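Local coordinates for general negative regulator of transcription subunit 2 (PDB 4BY6), which acts as a core component of the CCR4-NOT complex, is required for its integrity, and helps regulate transcription negatively and turn over mRNA by deadenylation, at residues E110-L115 against L130-R135; A145-D150 against Y168-P173; N95-D100 against G121-E126; L162-S167 against F183-N188. One frame throughout, in Å; residues are numbered along the deposited sequence.

Overall arrangement
The four contacts follow one another in two crossed pairs. Segments alternate between interactions 3 and 1 (95-100, 110-115, 121-126, 130-135), then between 2 and 4 (145-150, 162-167, 168-173, 183-188). Interactions 1 and 3 have centres about 12 Å apart and both use helix 123-134. Interactions 2 and 4, about 13 Å between centres, share strand 163-172 of one antiparallel sheet. The helical and strand parts meet where interactions 1 and 2, with centres about 12 Å apart, touch: Phe-113 against Phe-171 and Trp-146. Interactions 3 and 4 are the extremes, about 30 Å between centres. The helical end, unlike interaction 4, is also contacted by another protein chain, consistent with assembly into a larger complex.

Interaction 1: E110-L115 against L130-R135; sequences ETLFFL and LELRKR
In the antiparallel pair of helices 109-118 and 123-134, part of the NOT2/NOT3/NOT5 C-terminal region, Leu-112 and Phe-113 pack against Leu-132. The short axes run at 144° and approach to 10.3 Å, with Leu-112 and Leu-132 level with each other. Methyl CD1 of Leu-112 lies 3.7 Å from CD2 of Leu-132, while the other methyl of Leu-132, CD1, reaches CE1 of Phe-113 obliquely to the ring. The same Leu-112 CD1 also meets two charged residues: the CG methylene of Glu-131 at 3.5 Å, and one flat face of the Arg-135 guanidinium, off its centre, where no N-H points. That group is set by Glu-131, whose OE2 takes both NE and NH2 of Arg-135 at 2.7 Å each, lying close to the guanidinium plane. A bend of Glu-131 at chi2 (69°) turns its carboxylate toward the arginine, one turn on. Arg-135 NH1 meanwhile forms a salt bridge with Asp-109 and a hydrogen bond to the carbonyl of Phe-107, and the Phe-113 ring stacks on Phe-171. Across the two segments the contact is van der Waals packing, leucine and phenylalanine on leucine and a methyl on a guanidinium face, and the side-on ion pair, with Asp-109, probably fixes the guanidinium's rotation.

Interaction 2: A145-D150 against Y168-P173; sequences AWLTKD and YVFFDP
Thr-148 O is approached by two donors of the facing strand: Val-169 N at 2.8 Å, in a fairly straight bond (160° at the hydrogen), and the CA-H of Tyr-168 in a weaker contact. Strands 145-149 and 163-172 are antiparallel neighbours in the antiparallel sheet of this SH3-clan region. Thr-148 and Val-169 form a hydrogen-bonded pair, since Thr-148 N returns a bond to Val-169 O at 2.9 Å, whereas Leu-147 with Phe-170 is a non-hydrogen-bonded pair whose CA atoms come 4.2 Å apart. Phe-171 N to Trp-146 O continues the ladder. On the face carrying Leu-147 and Phe-170, the two side chains run side by side, and CB of Leu-147 sits over the Phe-170 ring in a CH-pi contact, 4.0 Å from its centroid and 15° from the normal. A chi1 of 53° tucks CG of Leu-147 between its own backbone N and carbonyl carbon, and from there CD2 reaches the ring at CE2. Arg-181 of the next strand adds a cation-pi contact to Phe-170. Thr-148 and Val-169 point to the reverse face, where Thr-148 OG1 bonds to Asn-136 O. Beyond the bridges, Asp-150 OD1 is tied to Ser-167 OG. The other branch of Leu-147, CD1, lies 4.1 Å from CD1 of the Tyr-168 ring.

Interaction 3: N95-D100 against G121-E126; sequences NSIQND and GTVIQE
A chi1 of -63° puts CG1 of Ile-97 anti to its carbonyl carbon, and chi2 of -76° then swings CD1 to Val-123, whose own CG1 stands anti to its backbone N (chi1 169°). The contact joins the loop before helix 101-104 to the first turn of helix 123-134. The Ile-97 CD1 methyl bridges two residues one turn apart, at 3.9 Å from CG1 of Val-123 and 4.0 Å from CG of Glu-126. The valine's other branch, CG2, lies beside the carbonyl of Asn-95. An alanine in place of Val-123 would lack both branches, CG1 and CG2, and the CD1 methyl of Ile-97, still near Glu-126, and the Asn-95 carbonyl would probably face a gap where the branches stood. The loop is shaped by its own bonds: Ser-96 OG accepts from Asn-99 N in an ST motif, and Ser-96 N donates to Asp-100 OD2 from above the carboxylate plane. Asp-100 also has Arg-103 as a salt-bridge partner. The backbones of Gly-121 and Val-123 are hydrogen-bonded to another protein chain. At the N-cap of the helix Thr-122 OG1 accepts a weak bond from Gln-125 N, while Gly-121 N donates to Gln-125 OE1 at 2.8 Å.

Interaction 4: L162-S167 against F183-N188; sequences LSERGS and FLLFYN
The Phe-186 ring carries CB of Ser-163 over the centre of one face, 3.8 Å from the centroid and 12° off the normal, a CH-pi contact; the Tyr-187 ring is met at its edge, in plane, by OE1 of Glu-164. Phe-186 closes, and Tyr-187 follows, the second strand of the beta hairpin 163-172/177-186, where non-hydrogen-bonded Ser-163 with Phe-186 alternates with hydrogen-bonded Glu-164 with Leu-185. In the latter, Leu-185 N to Glu-164 O and Glu-164 N to Leu-185 O both measure 2.9 Å; Gly-166 and Phe-183 repeat the pattern, and Tyr-187 N to Leu-162 O ends it where the strand passes into a 3-10 turn. The planes of the carboxylate and the tyrosine ring are 79° apart, and the hydroxyl of Tyr-187 donates to Glu-164 OE1, a bond modelled so short that its length is doubtful. Glu-164 gets there with CG set between its backbone N and carbonyl carbon (chi1 62°) and an extended chain beyond. Its other oxygen, OE2, bonds to Tyr-168 OH, so two tyrosines hold the carboxylate, and Val-157 and Pro-155 pack against the Glu-164 side chain. With a phenylalanine at Tyr-187 the hydroxyl would be gone, and Glu-164 OE1 would probably be left without its partner across the strands. OG of Ser-163, hydrogen-bonded to Ser-158 OG, lies 3.8 Å from CD1 of Leu-184.

Interaction 1: E110-L115 against L130-R135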
loop_
_atom_site.group_PDB
_atom_site.type_symbol
_atom_site.label_atom_id
_atom_site.label_comp_id
_atom_site.label_asym_id
_atom_site.label_seq_id
_atom_site.Cartn_x
_atom_site.Cartn_y
_atom_site.Cartn_z
ATOM N N GLU E 110 17.878 24.840 -18.619
ATOM C CA GLU E 110 16.943 23.966 -17.911
ATOM C C GLU E 110 17.096 24.087 -16.408
ATOM O O GLU E 110 16.096 24.191 -15.696
ATOM C CB GLU E 110 17.117 22.511 -18.311
ATOM C CG GLU E 110 16.207 22.058 -19.399
ATOM C CD GLU E 110 16.921 21.986 -20.706
ATOM O OE1 GLU E 110 17.863 22.801 -20.898
ATOM O OE2 GLU E 110 16.550 21.113 -21.527
ATOM N N THR E 111 18.333 24.107 -15.916
ATOM C CA THR E 111 18.519 24.244 -14.470
ATOM C C THR E 111 17.917 25.547 -13.926
ATOM O O THR E 111 17.267 25.539 -12.866
ATOM C CB THR E 111 20.001 24.131 -14.110
ATOM O OG1 THR E 111 20.402 22.781 -14.360
ATOM C CG2 THR E 111 20.256 24.450 -12.628
ATOM N N LEU E 112 18.073 26.641 -14.678
ATOM C CA LEU E 112 17.470 27.926 -14.315
ATOM C C LEU E 112 15.926 27.839 -14.316
ATOM O O LEU E 112 15.252 28.379 -13.410
ATOM C CB LEU E 112 17.920 29.016 -15.282
ATOM C CG LEU E 112 19.407 29.252 -15.523
ATOM C CD1 LEU E 112 19.567 30.253 -16.655
ATOM C CD2 LEU E 112 20.071 29.750 -14.263
ATOM N N PHE E 113 15.369 27.158 -15.320
ATOM C CA PHE E 113 13.929 26.953 -15.360
ATOM C C PHE E 113 13.457 26.222 -14.095
ATOM O O PHE E 113 12.464 26.603 -13.466
ATOM C CB PHE E 113 13.527 26.155 -16.595
ATOM C CG PHE E 113 13.661 26.904 -17.879
ATOM C CD1 PHE E 113 13.450 28.273 -17.926
ATOM C CD2 PHE E 113 13.972 26.227 -19.055
ATOM C CE1 PHE E 113 13.550 28.956 -19.126
ATOM C CE2 PHE E 113 14.083 26.902 -20.266
ATOM C CZ PHE E 113 13.882 28.264 -20.309
ATOM N N PHE E 114 14.166 25.150 -13.753
ATOM C CA PHE E 114 13.873 24.364 -12.566
ATOM C C PHE E 114 13.818 25.239 -11.311
ATOM O O PHE E 114 12.838 25.224 -10.552
ATOM C CB PHE E 114 14.926 23.285 -12.395
ATOM C CG PHE E 114 14.704 22.414 -11.215
ATOM C CD1 PHE E 114 14.005 21.218 -11.349
ATOM C CD2 PHE E 114 15.203 22.779 -9.963
ATOM C CE1 PHE E 114 13.788 20.390 -10.252
ATOM C CE2 PHE E 114 14.993 21.955 -8.845
ATOM C CZ PHE E 114 14.287 20.760 -8.994
ATOM N N LEU E 115 14.891 25.989 -11.087
ATOM C CA LEU E 115 14.928 26.907 -9.954
ATOM C C LEU E 115 13.795 27.939 -9.983
ATOM O O LEU E 115 13.111 28.142 -8.981
ATOM C CB LEU E 115 16.273 27.619 -9.924
ATOM C CG LEU E 115 17.411 26.716 -9.490
ATOM C CD1 LEU E 115 18.733 27.433 -9.740
ATOM C CD2 LEU E 115 17.225 26.335 -8.006
ATOM N N LEU E 130 16.688 36.996 -14.266
ATOM C CA LEU E 130 17.620 37.932 -14.902
ATOM C C LEU E 130 18.568 37.238 -15.871
ATOM O O LEU E 130 18.871 37.771 -16.942
ATOM C CB LEU E 130 18.425 38.681 -13.850
ATOM C CG LEU E 130 17.584 39.571 -12.945
ATOM C CD1 LEU E 130 18.413 40.030 -11.784
ATOM C CD2 LEU E 130 17.033 40.742 -13.716
ATOM N N GLU E 131 19.025 36.048 -15.487
ATOM C CA GLU E 131 19.948 35.270 -16.302
ATOM C C GLU E 131 19.266 34.741 -17.573
ATOM O O GLU E 131 19.841 34.750 -18.669
ATOM C CB GLU E 131 20.521 34.130 -15.481
ATOM C CG GLU E 131 21.446 33.226 -16.237
ATOM C CD GLU E 131 22.752 33.885 -16.622
ATOM O OE1 GLU E 131 23.153 34.874 -15.970
ATOM O OE2 GLU E 131 23.377 33.400 -17.588
ATOM N N LEU E 132 18.040 34.263 -17.428
ATOM C CA LEU E 132 17.295 33.821 -18.587
ATOM C C LEU E 132 17.029 34.988 -19.513
ATOM O O LEU E 132 17.122 34.868 -20.749
ATOM C CB LEU E 132 15.994 33.159 -18.148
ATOM C CG LEU E 132 16.275 31.739 -17.675
ATOM C CD1 LEU E 132 15.033 31.179 -16.986
ATOM C CD2 LEU E 132 16.690 30.902 -18.892
ATOM N N ARG E 133 16.723 36.124 -18.896
ATOM C CA ARG E 133 16.483 37.344 -19.636
ATOM C C ARG E 133 17.735 37.680 -20.468
ATOM O O ARG E 133 17.632 38.005 -21.655
ATOM C CB ARG E 133 16.106 38.479 -18.672
ATOM C CG ARG E 133 15.431 39.649 -19.336
ATOM C CD ARG E 133 14.005 39.318 -19.655
ATOM N NE ARG E 133 13.432 40.291 -20.578
ATOM C CZ ARG E 133 13.563 40.214 -21.903
ATOM N NH1 ARG E 133 14.272 39.231 -22.451
ATOM N NH2 ARG E 133 12.992 41.118 -22.688
ATOM N N LYS E 134 18.912 37.536 -19.852
ATOM C CA LYS E 134 20.190 37.805 -20.510
ATOM C C LYS E 134 20.484 36.872 -21.689
ATOM O O LYS E 134 21.132 37.267 -22.658
ATOM C CB LYS E 134 21.313 37.713 -19.484
ATOM C CG LYS E 134 22.683 37.565 -20.079
ATOM C CD LYS E 134 23.733 37.676 -19.020
ATOM C CE LYS E 134 25.101 37.287 -19.549
ATOM N NZ LYS E 134 26.124 37.853 -18.624
ATOM N N ARG E 135 20.018 35.634 -21.598
ATOM C CA ARG E 135 20.192 34.649 -22.663
ATOM C C ARG E 135 19.092 34.738 -23.713
ATOM O O ARG E 135 18.865 33.790 -24.487
ATOM C CB ARG E 135 20.222 33.252 -22.077
ATOM C CG ARG E 135 21.319 33.091 -21.087
ATOM C CD ARG E 135 21.257 31.750 -20.413
ATOM N NE ARG E 135 22.248 31.710 -19.348
ATOM C CZ ARG E 135 22.608 30.608 -18.709
ATOM N NH1 ARG E 135 22.045 29.446 -19.028
ATOM N NH2 ARG E 135 23.521 30.676 -17.750
#

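Interaction 2: A145-D150 against Y168-P173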
loop_
_atom_site.group_PDB
_atom_site.type_symbol
_atom_site.label_atom_id
_atom_site.label_comp_id
_atom_site.label_asym_id
_atom_site.label_seq_id
_atom_site.Cartn_x
_atom_site.Cartn_y
_atom_site.Cartn_z
ATOM N N ALA E 145 5.115 30.978 -18.820
ATOM C CA ALA E 145 5.980 30.101 -19.564
ATOM C C ALA E 145 7.025 30.936 -20.283
ATOM O O ALA E 145 6.714 32.037 -20.743
ATOM C CB ALA E 145 5.184 29.309 -20.532
ATOM N N TRP E 146 8.249 30.417 -20.383
ATOM C CA TRP E 146 9.316 31.124 -21.098
ATOM C C TRP E 146 9.371 30.742 -22.580
ATOM O O TRP E 146 9.206 29.564 -22.949
ATOM C CB TRP E 146 10.677 30.837 -20.473
ATOM C CG TRP E 146 10.901 31.359 -19.090
ATOM C CD1 TRP E 146 10.545 30.763 -17.918
ATOM C CD2 TRP E 146 11.584 32.562 -18.736
ATOM N NE1 TRP E 146 10.947 31.535 -16.851
ATOM C CE2 TRP E 146 11.590 32.642 -17.329
ATOM C CE3 TRP E 146 12.177 33.587 -19.475
ATOM C CZ2 TRP E 146 12.172 33.695 -16.651
ATOM C CZ3 TRP E 146 12.756 34.623 -18.806
ATOM C CH2 TRP E 146 12.752 34.677 -17.403
ATOM N N LEU E 147 9.632 31.732 -23.426
ATOM C CA LEU E 147 9.773 31.496 -24.855
ATOM C C LEU E 147 10.987 32.208 -25.369
ATOM O O LEU E 147 11.402 33.206 -24.787
ATOM C CB LEU E 147 8.541 31.975 -25.611
ATOM C CG LEU E 147 8.149 33.419 -25.319
ATOM C CD1 LEU E 147 8.837 34.380 -26.230
ATOM C CD2 LEU E 147 6.688 33.521 -25.556
ATOM N N THR E 148 11.548 31.732 -26.470
ATOM C CA THR E 148 12.611 32.496 -27.111
ATOM C C THR E 148 12.519 32.341 -28.602
ATOM O O THR E 148 11.970 31.362 -29.082
ATOM C CB THR E 148 14.032 32.101 -26.603
ATOM O OG1 THR E 148 15.013 32.791 -27.393
ATOM C CG2 THR E 148 14.275 30.613 -26.735
ATOM N N LYS E 149 13.029 33.331 -29.326
ATOM C CA LYS E 149 12.949 33.342 -30.782
ATOM C C LYS E 149 13.557 32.088 -31.423
ATOM O O LYS E 149 14.592 31.595 -30.985
ATOM C CB LYS E 149 13.632 34.600 -31.321
ATOM C CG LYS E 149 13.895 34.600 -32.804
ATOM C CD LYS E 149 14.500 35.944 -33.269
ATOM C CE LYS E 149 14.953 35.863 -34.742
ATOM N NZ LYS E 149 15.283 37.189 -35.349
ATOM N N ASP E 150 12.861 31.542 -32.418
ATOM C CA ASP E 150 13.415 30.498 -33.264
ATOM C C ASP E 150 14.240 31.193 -34.333
ATOM O O ASP E 150 13.691 31.944 -35.140
ATOM C CB ASP E 150 12.306 29.639 -33.877
ATOM C CG ASP E 150 12.812 28.692 -34.960
ATOM O OD1 ASP E 150 12.068 28.444 -35.931
ATOM O OD2 ASP E 150 13.936 28.167 -34.841
ATOM N N TYR E 168 8.776 30.580 -32.357
ATOM C CA TYR E 168 9.330 30.619 -31.015
ATOM C C TYR E 168 9.498 29.220 -30.485
ATOM O O TYR E 168 8.919 28.275 -31.005
ATOM C CB TYR E 168 8.425 31.428 -30.077
ATOM C CG TYR E 168 8.155 32.814 -30.585
ATOM C CD1 TYR E 168 9.011 33.865 -30.278
ATOM C CD2 TYR E 168 7.070 33.072 -31.404
ATOM C CE1 TYR E 168 8.776 35.145 -30.760
ATOM C CE2 TYR E 168 6.837 34.337 -31.896
ATOM C CZ TYR E 168 7.688 35.371 -31.567
ATOM O OH TYR E 168 7.447 36.638 -32.048
ATOM N N VAL E 169 10.294 29.107 -29.437
ATOM C CA VAL E 169 10.522 27.867 -28.727
ATOM C C VAL E 169 10.062 28.135 -27.313
ATOM O O VAL E 169 10.612 29.021 -26.649
ATOM C CB VAL E 169 12.022 27.441 -28.761
ATOM C CG1 VAL E 169 12.234 26.129 -28.053
ATOM C CG2 VAL E 169 12.494 27.335 -30.158
ATOM N N PHE E 170 9.015 27.424 -26.890
ATOM C CA PHE E 170 8.455 27.519 -25.536
ATOM C C PHE E 170 9.011 26.432 -24.612
ATOM O O PHE E 170 9.157 25.282 -25.024
ATOM C CB PHE E 170 6.939 27.384 -25.580
ATOM C CG PHE E 170 6.219 28.561 -26.163
ATOM C CD1 PHE E 170 6.125 28.738 -27.532
ATOM C CD2 PHE E 170 5.588 29.471 -25.330
ATOM C CE1 PHE E 170 5.426 29.833 -28.062
ATOM C CE2 PHE E 170 4.896 30.555 -25.853
ATOM C CZ PHE E 170 4.817 30.739 -27.217
ATOM N N PHE E 171 9.298 26.750 -23.355
ATOM C CA PHE E 171 9.684 25.661 -22.467
ATOM C C PHE E 171 8.488 25.177 -21.662
ATOM O O PHE E 171 7.813 25.961 -20.998
ATOM C CB PHE E 171 10.842 26.061 -21.536
ATOM C CG PHE E 171 11.290 24.943 -20.632
ATOM C CD1 PHE E 171 12.019 23.868 -21.142
ATOM C CD2 PHE E 171 10.963 24.946 -19.277
ATOM C CE1 PHE E 171 12.417 22.815 -20.311
ATOM C CE2 PHE E 171 11.371 23.904 -18.442
ATOM C CZ PHE E 171 12.099 22.833 -18.962
ATOM N N ASP E 172 8.265 23.868 -21.730
ATOM C CA ASP E 172 7.194 23.163 -21.032
ATOM C C ASP E 172 7.786 22.397 -19.858
ATOM O O ASP E 172 8.387 21.332 -20.042
ATOM C CB ASP E 172 6.486 22.204 -22.005
ATOM C CG ASP E 172 5.278 21.476 -21.394
ATOM O OD1 ASP E 172 5.085 21.461 -20.149
ATOM O OD2 ASP E 172 4.521 20.889 -22.202
ATOM N N PRO E 173 7.572 22.914 -18.640
ATOM C CA PRO E 173 8.167 22.387 -17.399
ATOM C C PRO E 173 7.537 21.063 -16.963
ATOM O O PRO E 173 8.119 20.376 -16.124
ATOM C CB PRO E 173 7.866 23.481 -16.362
ATOM C CG PRO E 173 7.190 24.625 -17.140
ATOM C CD PRO E 173 6.624 24.009 -18.381
#

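Interaction 3: N95-D100 against G121-E126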
loop_
_atom_site.group_PDB
_atom_site.type_symbol
_atom_site.label_atom_id
_atom_site.label_comp_id
_atom_site.label_asym_id
_atom_site.label_seq_id
_atom_site.Cartn_x
_atom_site.Cartn_y
_atom_site.Cartn_z
ATOM N N ASN E 95 21.481 33.847 -1.272
ATOM C CA ASN E 95 20.832 34.937 -0.567
ATOM C C ASN E 95 21.253 36.292 -1.067
ATOM O O ASN E 95 20.823 37.300 -0.516
ATOM C CB ASN E 95 21.096 34.854 0.938
ATOM C CG ASN E 95 20.512 33.605 1.564
ATOM O OD1 ASN E 95 19.495 33.080 1.109
ATOM N ND2 ASN E 95 21.150 33.126 2.627
ATOM N N SER E 96 22.097 36.342 -2.098
ATOM C CA SER E 96 22.650 37.644 -2.528
ATOM C C SER E 96 22.455 37.975 -3.995
ATOM O O SER E 96 23.092 37.373 -4.863
ATOM C CB SER E 96 24.135 37.724 -2.221
ATOM O OG SER E 96 24.646 38.934 -2.721
ATOM N N ILE E 97 21.588 38.942 -4.266
ATOM C CA ILE E 97 21.378 39.408 -5.631
ATOM C C ILE E 97 22.711 39.856 -6.245
ATOM O O ILE E 97 23.010 39.552 -7.386
ATOM C CB ILE E 97 20.362 40.588 -5.685
ATOM C CG1 ILE E 97 18.979 40.157 -5.200
ATOM C CG2 ILE E 97 20.276 41.171 -7.082
ATOM C CD1 ILE E 97 18.223 39.344 -6.213
ATOM N N GLN E 98 23.532 40.552 -5.473
ATOM C CA GLN E 98 24.732 41.123 -6.054
ATOM C C GLN E 98 25.813 40.062 -6.288
ATOM O O GLN E 98 26.451 40.068 -7.339
ATOM C CB GLN E 98 25.262 42.255 -5.171
ATOM C CG GLN E 98 26.279 43.189 -5.831
ATOM C CD GLN E 98 26.911 44.174 -4.830
ATOM O OE1 GLN E 98 27.854 43.831 -4.101
ATOM N NE2 GLN E 98 26.380 45.396 -4.786
ATOM N N ASN E 99 25.977 39.118 -5.359
ATOM C CA ASN E 99 27.120 38.193 -5.408
ATOM C C ASN E 99 26.816 36.790 -5.927
ATOM O O ASN E 99 27.725 35.985 -6.080
ATOM C CB ASN E 99 27.753 38.049 -4.034
ATOM C CG ASN E 99 28.274 39.358 -3.493
ATOM O OD1 ASN E 99 28.608 40.282 -4.247
ATOM N ND2 ASN E 99 28.346 39.453 -2.172
ATOM N N ASP E 100 25.554 36.464 -6.162
ATOM C CA ASP E 100 25.262 35.099 -6.548
ATOM C C ASP E 100 25.044 34.954 -8.049
ATOM O O ASP E 100 24.703 33.868 -8.528
ATOM C CB ASP E 100 24.051 34.586 -5.765
ATOM C CG ASP E 100 24.352 34.421 -4.278
ATOM O OD1 ASP E 100 25.550 34.253 -3.940
ATOM O OD2 ASP E 100 23.404 34.486 -3.450
ATOM N N GLY E 121 9.222 33.841 -5.136
ATOM C CA GLY E 121 9.387 34.913 -4.168
ATOM C C GLY E 121 10.695 34.897 -3.406
ATOM O O GLY E 121 10.752 35.271 -2.229
ATOM N N THR E 122 11.739 34.435 -4.084
ATOM C CA THR E 122 13.067 34.317 -3.507
ATOM C C THR E 122 14.130 34.946 -4.387
ATOM O O THR E 122 13.897 35.167 -5.584
ATOM C CB THR E 122 13.458 32.855 -3.321
ATOM O OG1 THR E 122 13.549 32.227 -4.608
ATOM C CG2 THR E 122 12.438 32.156 -2.493
ATOM N N VAL E 123 15.315 35.147 -3.814
ATOM C CA VAL E 123 16.469 35.654 -4.556
ATOM C C VAL E 123 16.786 34.794 -5.792
ATOM O O VAL E 123 17.053 35.325 -6.879
ATOM C CB VAL E 123 17.732 35.713 -3.651
ATOM C CG1 VAL E 123 18.995 35.974 -4.466
ATOM C CG2 VAL E 123 17.570 36.765 -2.586
ATOM N N ILE E 124 16.738 33.474 -5.641
ATOM C CA ILE E 124 17.142 32.624 -6.743
ATOM C C ILE E 124 16.124 32.717 -7.910
ATOM O O ILE E 124 16.498 32.633 -9.077
ATOM C CB ILE E 124 17.346 31.158 -6.263
ATOM C CG1 ILE E 124 18.044 30.324 -7.341
ATOM C CG2 ILE E 124 16.045 30.518 -5.881
ATOM C CD1 ILE E 124 19.333 30.962 -7.865
ATOM N N GLN E 125 14.853 32.964 -7.617
ATOM C CA GLN E 125 13.890 33.125 -8.704
ATOM C C GLN E 125 14.222 34.392 -9.498
ATOM O O GLN E 125 14.255 34.369 -10.733
ATOM C CB GLN E 125 12.453 33.181 -8.176
ATOM C CG GLN E 125 11.388 33.263 -9.277
ATOM C CD GLN E 125 9.965 33.236 -8.747
ATOM O OE1 GLN E 125 9.575 34.046 -7.902
ATOM N NE2 GLN E 125 9.184 32.292 -9.238
ATOM N N GLU E 126 14.505 35.482 -8.790
ATOM C CA GLU E 126 14.897 36.718 -9.448
ATOM C C GLU E 126 16.220 36.577 -10.243
ATOM O O GLU E 126 16.377 37.140 -11.340
ATOM C CB GLU E 126 15.028 37.841 -8.427
ATOM C CG GLU E 126 15.388 39.184 -9.038
ATOM C CD GLU E 126 14.219 39.842 -9.756
ATOM O OE1 GLU E 126 13.062 39.391 -9.589
ATOM O OE2 GLU E 126 14.467 40.802 -10.510
#

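Interaction 4: L162-S167 against F183-N188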
loop_
_atom_site.group_PDB
_atom_site.type_symbol
_atom_site.label_atom_id
_atom_site.label_comp_id
_atom_site.label_asym_id
_atom_site.label_seq_id
_atom_site.Cartn_x
_atom_site.Cartn_y
_atom_site.Cartn_z
ATOM N N LEU E 162 1.547 46.380 -31.618
ATOM C CA LEU E 162 1.303 45.824 -30.290
ATOM C C LEU E 162 1.638 44.330 -30.214
ATOM O O LEU E 162 1.665 43.727 -29.129
ATOM C CB LEU E 162 -0.146 46.068 -29.887
ATOM C CG LEU E 162 -0.571 47.533 -29.920
ATOM C CD1 LEU E 162 -2.045 47.610 -29.555
ATOM C CD2 LEU E 162 0.290 48.370 -28.986
ATOM N N SER E 163 1.941 43.750 -31.369
ATOM C CA SER E 163 2.248 42.335 -31.442
ATOM C C SER E 163 3.185 42.022 -32.595
ATOM O O SER E 163 3.394 42.849 -33.488
ATOM C CB SER E 163 0.958 41.530 -31.592
ATOM O OG SER E 163 0.258 41.942 -32.750
ATOM N N GLU E 164 3.751 40.822 -32.570
ATOM C CA GLU E 164 4.543 40.350 -33.695
ATOM C C GLU E 164 4.180 38.909 -33.938
ATOM O O GLU E 164 3.803 38.190 -33.008
ATOM C CB GLU E 164 6.045 40.489 -33.435
ATOM C CG GLU E 164 6.545 39.672 -32.273
ATOM C CD GLU E 164 8.023 39.859 -32.004
ATOM O OE1 GLU E 164 8.518 40.997 -32.195
ATOM O OE2 GLU E 164 8.685 38.884 -31.564
ATOM N N ARG E 165 4.292 38.483 -35.188
ATOM C CA ARG E 165 4.018 37.102 -35.511
ATOM C C ARG E 165 5.326 36.445 -35.867
ATOM O O ARG E 165 6.071 36.949 -36.703
ATOM C CB ARG E 165 3.001 37.006 -36.643
ATOM C CG ARG E 165 2.403 35.655 -36.760
ATOM C CD ARG E 165 1.673 35.495 -38.055
ATOM N NE ARG E 165 1.722 34.100 -38.461
ATOM C CZ ARG E 165 1.183 33.629 -39.573
ATOM N NH1 ARG E 165 0.528 34.443 -40.394
ATOM N NH2 ARG E 165 1.298 32.340 -39.854
ATOM N N GLY E 166 5.634 35.336 -35.208
ATOM C CA GLY E 166 6.924 34.707 -35.430
ATOM C C GLY E 166 7.033 33.288 -34.934
ATOM O O GLY E 166 6.078 32.730 -34.402
ATOM N N SER E 167 8.216 32.708 -35.091
ATOM C CA SER E 167 8.471 31.353 -34.637
ATOM C C SER E 167 9.239 31.369 -33.320
ATOM O O SER E 167 10.228 32.080 -33.179
ATOM C CB SER E 167 9.236 30.573 -35.693
ATOM O OG SER E 167 9.479 29.264 -35.231
ATOM N N PHE E 183 3.529 31.713 -33.569
ATOM C CA PHE E 183 2.770 32.335 -32.511
ATOM C C PHE E 183 2.563 33.811 -32.777
ATOM O O PHE E 183 3.467 34.495 -33.306
ATOM C CB PHE E 183 3.487 32.116 -31.193
ATOM C CG PHE E 183 2.634 32.310 -29.990
ATOM C CD1 PHE E 183 1.858 31.278 -29.501
ATOM C CD2 PHE E 183 2.634 33.515 -29.319
ATOM C CE1 PHE E 183 1.086 31.454 -28.374
ATOM C CE2 PHE E 183 1.882 33.688 -28.194
ATOM C CZ PHE E 183 1.097 32.666 -27.725
ATOM N N LEU E 184 1.360 34.284 -32.437
ATOM C CA LEU E 184 1.062 35.706 -32.434
ATOM C C LEU E 184 1.260 36.197 -31.020
ATOM O O LEU E 184 0.497 35.884 -30.129
ATOM C CB LEU E 184 -0.352 35.997 -32.918
ATOM C CG LEU E 184 -0.699 37.478 -32.792
ATOM C CD1 LEU E 184 0.056 38.277 -33.833
ATOM C CD2 LEU E 184 -2.166 37.686 -32.953
ATOM N N LEU E 185 2.313 36.968 -30.837
ATOM C CA LEU E 185 2.811 37.347 -29.530
ATOM C C LEU E 185 2.575 38.815 -29.231
ATOM O O LEU E 185 3.004 39.685 -29.998
ATOM C CB LEU E 185 4.302 37.060 -29.474
ATOM C CG LEU E 185 4.975 37.597 -28.235
ATOM C CD1 LEU E 185 4.433 36.838 -27.026
ATOM C CD2 LEU E 185 6.458 37.411 -28.418
ATOM N N PHE E 186 1.932 39.093 -28.106
ATOM C CA PHE E 186 1.641 40.465 -27.720
ATOM C C PHE E 186 2.664 40.982 -26.741
ATOM O O PHE E 186 2.906 40.346 -25.721
ATOM C CB PHE E 186 0.241 40.567 -27.119
ATOM C CG PHE E 186 -0.839 40.630 -28.145
ATOM C CD1 PHE E 186 -1.361 39.469 -28.700
ATOM C CD2 PHE E 186 -1.313 41.857 -28.594
ATOM C CE1 PHE E 186 -2.360 39.535 -29.673
ATOM C CE2 PHE E 186 -2.301 41.923 -29.564
ATOM C CZ PHE E 186 -2.822 40.756 -30.099
ATOM N N TYR E 187 3.247 42.144 -27.040
ATOM C CA TYR E 187 4.344 42.659 -26.230
ATOM C C TYR E 187 3.944 43.013 -24.789
ATOM O O TYR E 187 4.772 42.887 -23.897
ATOM C CB TYR E 187 4.951 43.878 -26.898
ATOM C CG TYR E 187 5.542 43.635 -28.276
ATOM C CD1 TYR E 187 6.626 42.784 -28.459
ATOM C CD2 TYR E 187 5.016 44.266 -29.394
ATOM C CE1 TYR E 187 7.163 42.570 -29.724
ATOM C CE2 TYR E 187 5.541 44.054 -30.658
ATOM C CZ TYR E 187 6.620 43.203 -30.823
ATOM O OH TYR E 187 7.167 43.007 -32.090
ATOM N N ASN E 188 2.702 43.447 -24.556
ATOM C CA ASN E 188 2.234 43.699 -23.181
ATOM C C ASN E 188 2.190 42.407 -22.315
ATOM O O ASN E 188 1.975 42.462 -21.102
ATOM C CB ASN E 188 0.866 44.429 -23.165
ATOM C CG ASN E 188 -0.303 43.572 -23.652
ATOM O OD1 ASN E 188 -0.145 42.428 -24.078
ATOM N ND2 ASN E 188 -1.496 44.140 -23.581
#